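Local coordinates for nuclear inclusion protein A (PDB 3MMG) that probably acts as a 3C-type cysteine peptidase of the potyviral family C4, cutting the viral polyprotein at specific sites, at residues 169-172 and 173-176; 180-183 and 184-188; 115-118 and 119-122. The protein carries 3 engineered substitutions. All blocks are in the same frame, centred on the assembly; numbering follows the deposited sequence.

Contact 1: residues 169-172 and 173-176; sequences LTHT and TNGS
H171 leans over the loop that follows its own strand and meets T173, N174 and S176. Its CG sits anti to the backbone N (chi1 -170°), which swings the ring back across residues 173-174. At the root, H171 CB lies 3.1 Å from N174 OD1 and packs more loosely against S176 CB. The next atom, CG, touches the same amide oxygen. From there the imidazole runs almost parallel to the N174 carboxamide, the two planes 19° apart, with ND2 over the ring centre. H171 CD2 (3.4 Å) and NE2 (3.3 Å) lie under N174 ND2 as part of this stack, not hydrogen-bonded. ND1 is gripped twice, accepting from T173 N at 3.0 Å and from N174 N at 3.0 Å. Both donors are tilted out of the ring plane, and together they fix the ring's rotation. H171 CE1 comes 3.2 Å from T173 OG1. This turn links strands 163-171 and 177-181 of the C-terminal barrel of a chymotrypsin-like fold, and L169, T170 and H171 pair as an antiparallel ladder with the bound peptide. T172 OG1 bonds to a polar side chain of that peptide. The stacked amide is itself held by an Asx turn: N174 OD1 receives S176 N at 3.0 Å, in the carbonyl plane, and also S176 OG, from above that plane. In the backbone, H171 N donates to S176 O at 2.8 Å.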
loop_
_atom_site.group_PDB
_atom_site.type_symbol
_atom_site.label_atom_id
_atom_site.label_comp_id
_atom_site.label_asym_id
_atom_site.label_seq_id
_atom_site.Cartn_x
_atom_site.Cartn_y
_atom_site.Cartn_z
ATOM N N LEU A 169 -4.508 -6.686 5.729
ATOM C CA LEU A 169 -4.789 -7.808 6.636
ATOM C C LEU A 169 -5.816 -8.723 6.072
ATOM O O LEU A 169 -6.666 -8.319 5.280
ATOM C CB LEU A 169 -5.407 -7.321 7.957
ATOM C CG LEU A 169 -4.748 -6.387 8.943
ATOM C CD1 LEU A 169 -5.752 -6.105 10.048
ATOM C CD2 LEU A 169 -3.475 -7.056 9.493
ATOM N N THR A 170 -5.781 -9.960 6.577
ATOM C CA THR A 170 -6.880 -10.888 6.438
ATOM C C THR A 170 -7.065 -11.605 7.783
ATOM O O THR A 170 -6.123 -11.761 8.571
ATOM C CB THR A 170 -6.659 -11.882 5.270
ATOM O OG1 THR A 170 -7.860 -12.633 5.039
ATOM C CG2 THR A 170 -5.497 -12.832 5.554
ATOM N N HIS A 171 -8.294 -12.004 8.051
ATOM C CA HIS A 171 -8.583 -12.782 9.240
ATOM C C HIS A 171 -7.951 -14.166 9.075
ATOM O O HIS A 171 -7.910 -14.709 7.974
ATOM C CB HIS A 171 -10.086 -12.884 9.398
ATOM C CG HIS A 171 -10.516 -13.449 10.710
ATOM N ND1 HIS A 171 -10.550 -14.806 10.959
ATOM C CD2 HIS A 171 -10.947 -12.844 11.842
ATOM C CE1 HIS A 171 -10.976 -15.011 12.194
ATOM N NE2 HIS A 171 -11.226 -13.839 12.752
ATOM N N THR A 172 -7.457 -14.751 10.160
ATOM C CA THR A 172 -6.694 -15.993 10.034
ATOM C C THR A 172 -7.559 -17.220 9.720
ATOM O O THR A 172 -7.034 -18.239 9.243
ATOM C CB THR A 172 -5.885 -16.278 11.309
ATOM O OG1 THR A 172 -6.793 -16.357 12.412
ATOM C CG2 THR A 172 -4.879 -15.168 11.573
ATOM N N THR A 173 -8.864 -17.145 9.990
ATOM C CA THR A 173 -9.746 -18.299 9.766
ATOM C C THR A 173 -10.993 -18.020 8.932
ATOM O O THR A 173 -11.449 -18.911 8.214
ATOM C CB THR A 173 -10.211 -18.980 11.079
ATOM O OG1 THR A 173 -11.185 -18.158 11.735
ATOM C CG2 THR A 173 -9.033 -19.252 12.018
ATOM N N ASN A 174 -11.559 -16.817 9.032
ATOM C CA ASN A 174 -12.820 -16.536 8.327
ATOM C C ASN A 174 -12.667 -15.754 7.018
ATOM O O ASN A 174 -13.639 -15.561 6.293
ATOM C CB ASN A 174 -13.877 -15.921 9.257
ATOM C CG ASN A 174 -13.566 -14.499 9.653
ATOM O OD1 ASN A 174 -13.027 -13.719 8.868
ATOM N ND2 ASN A 174 -13.928 -14.141 10.872
ATOM N N GLY A 175 -11.450 -15.304 6.733
ATOM C CA GLY A 175 -11.100 -14.755 5.422
ATOM C C GLY A 175 -11.495 -13.306 5.177
ATOM O O GLY A 175 -11.282 -12.799 4.060
ATOM N N SER A 176 -12.071 -12.642 6.187
ATOM C CA SER A 176 -12.378 -11.199 6.111
ATOM C C SER A 176 -11.104 -10.463 5.723
ATOM O O SER A 176 -10.022 -10.877 6.120
ATOM C CB SER A 176 -12.857 -10.660 7.468
ATOM O OG SER A 176 -14.133 -11.176 7.831
#

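Contact 2: residues 180-183 and 184-188; sequences VEFP and EKFVA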
loop_
_atom_site.group_PDB
_atom_site.type_symbol
_atom_site.label_atom_id
_atom_site.label_comp_id
_atom_site.label_asym_id
_atom_site.label_seq_id
_atom_site.Cartn_x
_atom_site.Cartn_y
_atom_site.Cartn_z
ATOM N N VAL A 180 -5.675 -0.518 4.980
ATOM C CA VAL A 180 -5.283 0.563 5.917
ATOM C C VAL A 180 -5.461 1.875 5.177
ATOM O O VAL A 180 -4.976 2.005 4.057
ATOM C CB VAL A 180 -3.815 0.442 6.447
ATOM C CG1 VAL A 180 -2.813 0.180 5.280
ATOM C CG2 VAL A 180 -3.416 1.678 7.288
ATOM N N GLU A 181 -6.149 2.832 5.807
ATOM C CA GLU A 181 -6.471 4.098 5.161
ATOM C C GLU A 181 -5.311 5.067 5.213
ATOM O O GLU A 181 -4.550 5.076 6.177
ATOM C CB GLU A 181 -7.689 4.748 5.843
ATOM C CG GLU A 181 -7.446 5.071 7.316
ATOM C CD GLU A 181 -8.301 6.204 7.848
ATOM O OE1 GLU A 181 -9.532 6.112 7.804
ATOM O OE2 GLU A 181 -7.719 7.191 8.332
ATOM N N PHE A 182 -5.201 5.898 4.177
ATOM C CA PHE A 182 -4.353 7.084 4.242
ATOM C C PHE A 182 -4.953 8.094 5.194
ATOM O O PHE A 182 -6.180 8.174 5.314
ATOM C CB PHE A 182 -4.143 7.683 2.839
ATOM C CG PHE A 182 -3.225 6.838 2.021
ATOM C CD1 PHE A 182 -3.741 5.852 1.179
ATOM C CD2 PHE A 182 -1.855 6.908 2.215
ATOM C CE1 PHE A 182 -2.903 4.996 0.484
ATOM C CE2 PHE A 182 -0.988 6.039 1.519
ATOM C CZ PHE A 182 -1.518 5.078 0.663
ATOM N N PRO A 183 -4.098 8.860 5.878
ATOM C CA PRO A 183 -4.558 9.942 6.731
ATOM C C PRO A 183 -4.874 11.214 5.929
ATOM O O PRO A 183 -4.567 11.311 4.737
ATOM C CB PRO A 183 -3.347 10.188 7.629
ATOM C CG PRO A 183 -2.185 9.931 6.721
ATOM C CD PRO A 183 -2.628 8.708 5.938
ATOM N N GLU A 184 -5.502 12.179 6.600
ATOM C CA GLU A 184 -5.776 13.488 6.022
ATOM C C GLU A 184 -4.458 14.164 5.652
ATOM O O GLU A 184 -3.468 13.999 6.366
ATOM C CB GLU A 184 -6.488 14.356 7.058
ATOM C CG GLU A 184 -7.291 15.531 6.487
ATOM C CD GLU A 184 -7.934 16.399 7.581
ATOM O OE1 GLU A 184 -7.863 16.038 8.783
ATOM O OE2 GLU A 184 -8.505 17.457 7.235
ATOM N N LYS A 185 -4.468 14.911 4.545
ATOM C CA LYS A 185 -3.326 15.728 4.092
ATOM C C LYS A 185 -2.048 14.895 3.972
ATOM O O LYS A 185 -0.949 15.334 4.358
ATOM C CB LYS A 185 -3.133 16.911 5.049
ATOM C CG LYS A 185 -4.303 17.874 4.992
ATOM C CD LYS A 185 -4.170 19.010 5.971
ATOM C CE LYS A 185 -5.418 19.884 5.913
ATOM N NZ LYS A 185 -5.550 20.722 7.146
ATOM N N PHE A 186 -2.202 13.686 3.436
ATOM C CA PHE A 186 -1.105 12.741 3.380
ATOM C C PHE A 186 0.098 13.259 2.576
ATOM O O PHE A 186 1.229 13.215 3.070
ATOM C CB PHE A 186 -1.587 11.396 2.804
ATOM C CG PHE A 186 -0.478 10.417 2.557
ATOM C CD1 PHE A 186 0.260 9.903 3.620
ATOM C CD2 PHE A 186 -0.172 10.002 1.253
ATOM C CE1 PHE A 186 1.293 8.989 3.385
ATOM C CE2 PHE A 186 0.850 9.092 1.020
ATOM C CZ PHE A 186 1.582 8.589 2.080
ATOM N N VAL A 187 -0.148 13.697 1.339
ATOM C CA VAL A 187 0.929 14.215 0.457
ATOM C C VAL A 187 1.679 15.398 1.109
ATOM O O VAL A 187 2.909 15.375 1.241
ATOM C CB VAL A 187 0.373 14.567 -0.940
ATOM C CG1 VAL A 187 1.459 15.206 -1.837
ATOM C CG2 VAL A 187 -0.192 13.307 -1.592
ATOM N N ALA A 188 0.921 16.396 1.567
ATOM C CA ALA A 188 1.490 17.579 2.219
ATOM C C ALA A 188 2.331 17.223 3.444
ATOM O O ALA A 188 3.456 17.700 3.588
ATOM C CB ALA A 188 0.383 18.570 2.585
HETATM O O HOH W 1 -4.658 12.611 2.250
#
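From P183 to F186 the backbone makes a type II beta turn, with K185 in the third position at positive phi (54°) and serving as the N-cap of helix 186-192. The turn carries the chain out of strand 177-181 of the C-terminal barrel in this chymotrypsin-like protease and straight into the helix. A water bridges its ends, donating to P183 O at 2.8 Å and accepting from F186 N at 2.9 Å. Inside the bend, F182 and F186 form an edge-to-face pair, centroids 4.7 Å apart and planes inclined at 54°. The CD2-CE2 edge of F182 does the touching, with CD2 standing over the centre of the F186 ring. Having CG anti to the backbone N (chi1 173°) turns the F186 ring back toward the strand to receive it. F100 meets both rings edge-to-face, and I42 of strand 40-43 packs on both as well, so this aromatic pair reaches across to the other sheet of the protein. P183 CD approaches the F186 ring obliquely near its root, 3.9 Å from F186 CD1, and on the backbone side P183 O rests 3.6 Å from F186 CB.

Contact 3: residues 115-118 and 119-122; sequences NFQQ and KSVS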
loop_
_atom_site.group_PDB
_atom_site.type_symbol
_atom_site.label_atom_id
_atom_site.label_comp_id
_atom_site.label_asym_id
_atom_site.label_seq_id
_atom_site.Cartn_x
_atom_site.Cartn_y
_atom_site.Cartn_z
ATOM N N ASN A 115 0.221 -5.670 -14.048
ATOM C CA ASN A 115 0.931 -6.818 -14.557
ATOM C C ASN A 115 2.134 -6.278 -15.313
ATOM O O ASN A 115 2.039 -5.244 -15.986
ATOM C CB ASN A 115 0.029 -7.593 -15.501
ATOM C CG ASN A 115 0.652 -8.878 -15.968
ATOM O OD1 ASN A 115 0.621 -9.191 -17.148
ATOM N ND2 ASN A 115 1.223 -9.630 -15.041
ATOM N N PHE A 116 3.266 -6.966 -15.196
ATOM C CA PHE A 116 4.486 -6.526 -15.877
ATOM C C PHE A 116 4.756 -7.456 -17.055
ATOM O O PHE A 116 4.777 -8.693 -16.893
ATOM C CB PHE A 116 5.656 -6.457 -14.872
ATOM C CG PHE A 116 5.434 -5.424 -13.794
ATOM C CD1 PHE A 116 4.596 -5.701 -12.717
ATOM C CD2 PHE A 116 5.964 -4.163 -13.908
ATOM C CE1 PHE A 116 4.344 -4.750 -11.745
ATOM C CE2 PHE A 116 5.707 -3.196 -12.930
ATOM C CZ PHE A 116 4.891 -3.494 -11.859
ATOM N N GLN A 117 4.933 -6.858 -18.239
ATOM C CA GLN A 117 5.095 -7.608 -19.493
ATOM C C GLN A 117 6.436 -7.215 -20.127
ATOM O O GLN A 117 7.257 -6.519 -19.483
ATOM C CB GLN A 117 3.918 -7.337 -20.443
ATOM C CG GLN A 117 2.562 -7.509 -19.742
ATOM C CD GLN A 117 1.371 -6.961 -20.519
ATOM O OE1 GLN A 117 0.321 -7.605 -20.565
ATOM N NE2 GLN A 117 1.515 -5.781 -21.124
ATOM N N GLN A 118 6.688 -7.657 -21.356
ATOM C CA GLN A 118 8.041 -7.431 -21.899
ATOM C C GLN A 118 8.345 -5.959 -22.138
ATOM O O GLN A 118 9.436 -5.482 -21.765
ATOM C CB GLN A 118 8.258 -8.202 -23.192
ATOM C CG GLN A 118 9.707 -8.180 -23.630
ATOM C CD GLN A 118 9.950 -9.027 -24.857
ATOM O OE1 GLN A 118 9.396 -10.123 -24.995
ATOM N NE2 GLN A 118 10.807 -8.537 -25.744
ATOM N N LYS A 119 7.416 -5.253 -22.784
ATOM C CA LYS A 119 7.694 -3.885 -23.234
ATOM C C LYS A 119 6.820 -2.841 -22.548
ATOM O O LYS A 119 6.943 -1.638 -22.809
ATOM C CB LYS A 119 7.472 -3.781 -24.758
ATOM C CG LYS A 119 8.234 -4.829 -25.565
ATOM C CD LYS A 119 8.151 -4.493 -27.037
ATOM C CE LYS A 119 8.443 -5.713 -27.885
ATOM N NZ LYS A 119 9.207 -5.357 -29.126
ATOM N N SER A 120 5.951 -3.313 -21.662
ATOM C CA SER A 120 4.856 -2.491 -21.141
ATOM C C SER A 120 4.343 -3.111 -19.866
ATOM O O SER A 120 4.765 -4.209 -19.471
ATOM C CB SER A 120 3.676 -2.479 -22.153
ATOM O OG SER A 120 3.176 -3.813 -22.371
ATOM N N VAL A 121 3.441 -2.406 -19.197
ATOM C CA VAL A 121 2.709 -3.039 -18.082
ATOM C C VAL A 121 1.239 -2.948 -18.442
ATOM O O VAL A 121 0.846 -2.127 -19.279
ATOM C CB VAL A 121 2.923 -2.317 -16.723
ATOM C CG1 VAL A 121 4.411 -2.270 -16.373
ATOM C CG2 VAL A 121 2.316 -0.902 -16.744
ATOM N N SER A 122 0.416 -3.772 -17.814
ATOM C CA SER A 122 -1.029 -3.638 -18.031
ATOM C C SER A 122 -1.721 -3.413 -16.699
ATOM O O SER A 122 -1.239 -3.867 -15.662
ATOM C CB SER A 122 -1.614 -4.868 -18.722
ATOM O OG SER A 122 -1.468 -6.003 -17.896
#
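Q117 and S120 face each other across the end of the hairpin formed by strands 109-116 and 121-133, where two bonds close the loop. Q117 N donates to S120 O at 2.9 Å. The second bond is between side chains: Q117 NE2 reaches S120 OG, also at 2.9 Å, but the angle at the hydrogen is only 129° and the bond is weak. It depends on two conformations. The glutamine places CG beside its own backbone N (chi1 -50°) and then runs extended, so the carboxamide passes across to the opposite strand; the serine holds OG between its backbone N and carbonyl carbon (chi1 60°), turned toward that amide. The other end of the carboxamide, Q117 OE1, lies 3.6 Å from S122 OG.

Next to the loop, F116 and V121 are a non-hydrogen-bonded antiparallel pair. Their side chains lie side by side and point the same way, away from the sheet face that carries N115 and S122. Only one methyl of the valine does the touching: V121 CG1 meets F116 CD2 obliquely at 3.5 Å. Deeper in the hairpin, N115 and S122 exchange both backbone bonds, N115 N to S122 O at 2.8 Å and S122 N to N115 O at 2.9 Å. On the face they share, S122 OG packs on N115 CB at 3.2 Å. At the tip Q118 and K119 run alongside each other. Three backbone bonds against one weak side-chain bond suggest that the strand pairing, more than the polar side chains, probably holds this exposed loop.

Along the chain contact 3 comes first, then contact 1, then contact 2; the three follow in series, and none nests within or crosses another. Contact 3 closes the hairpin between strands 109-116 and 121-133. Contact 1 closes the loop between strands 163-171 and 177-181, neighbours in the same six-stranded barrel. The second of these strands then leads into contact 2, where the chain leaves the sheet for helix 186-192 and packs against strand 40-43 of the other sheet. Contacts 2 and 3 lie on opposite sides of the chain's centre, their centres about 29 Å apart. Contact 1 borders the bound peptide, its centre about 25 Å from that of contact 2.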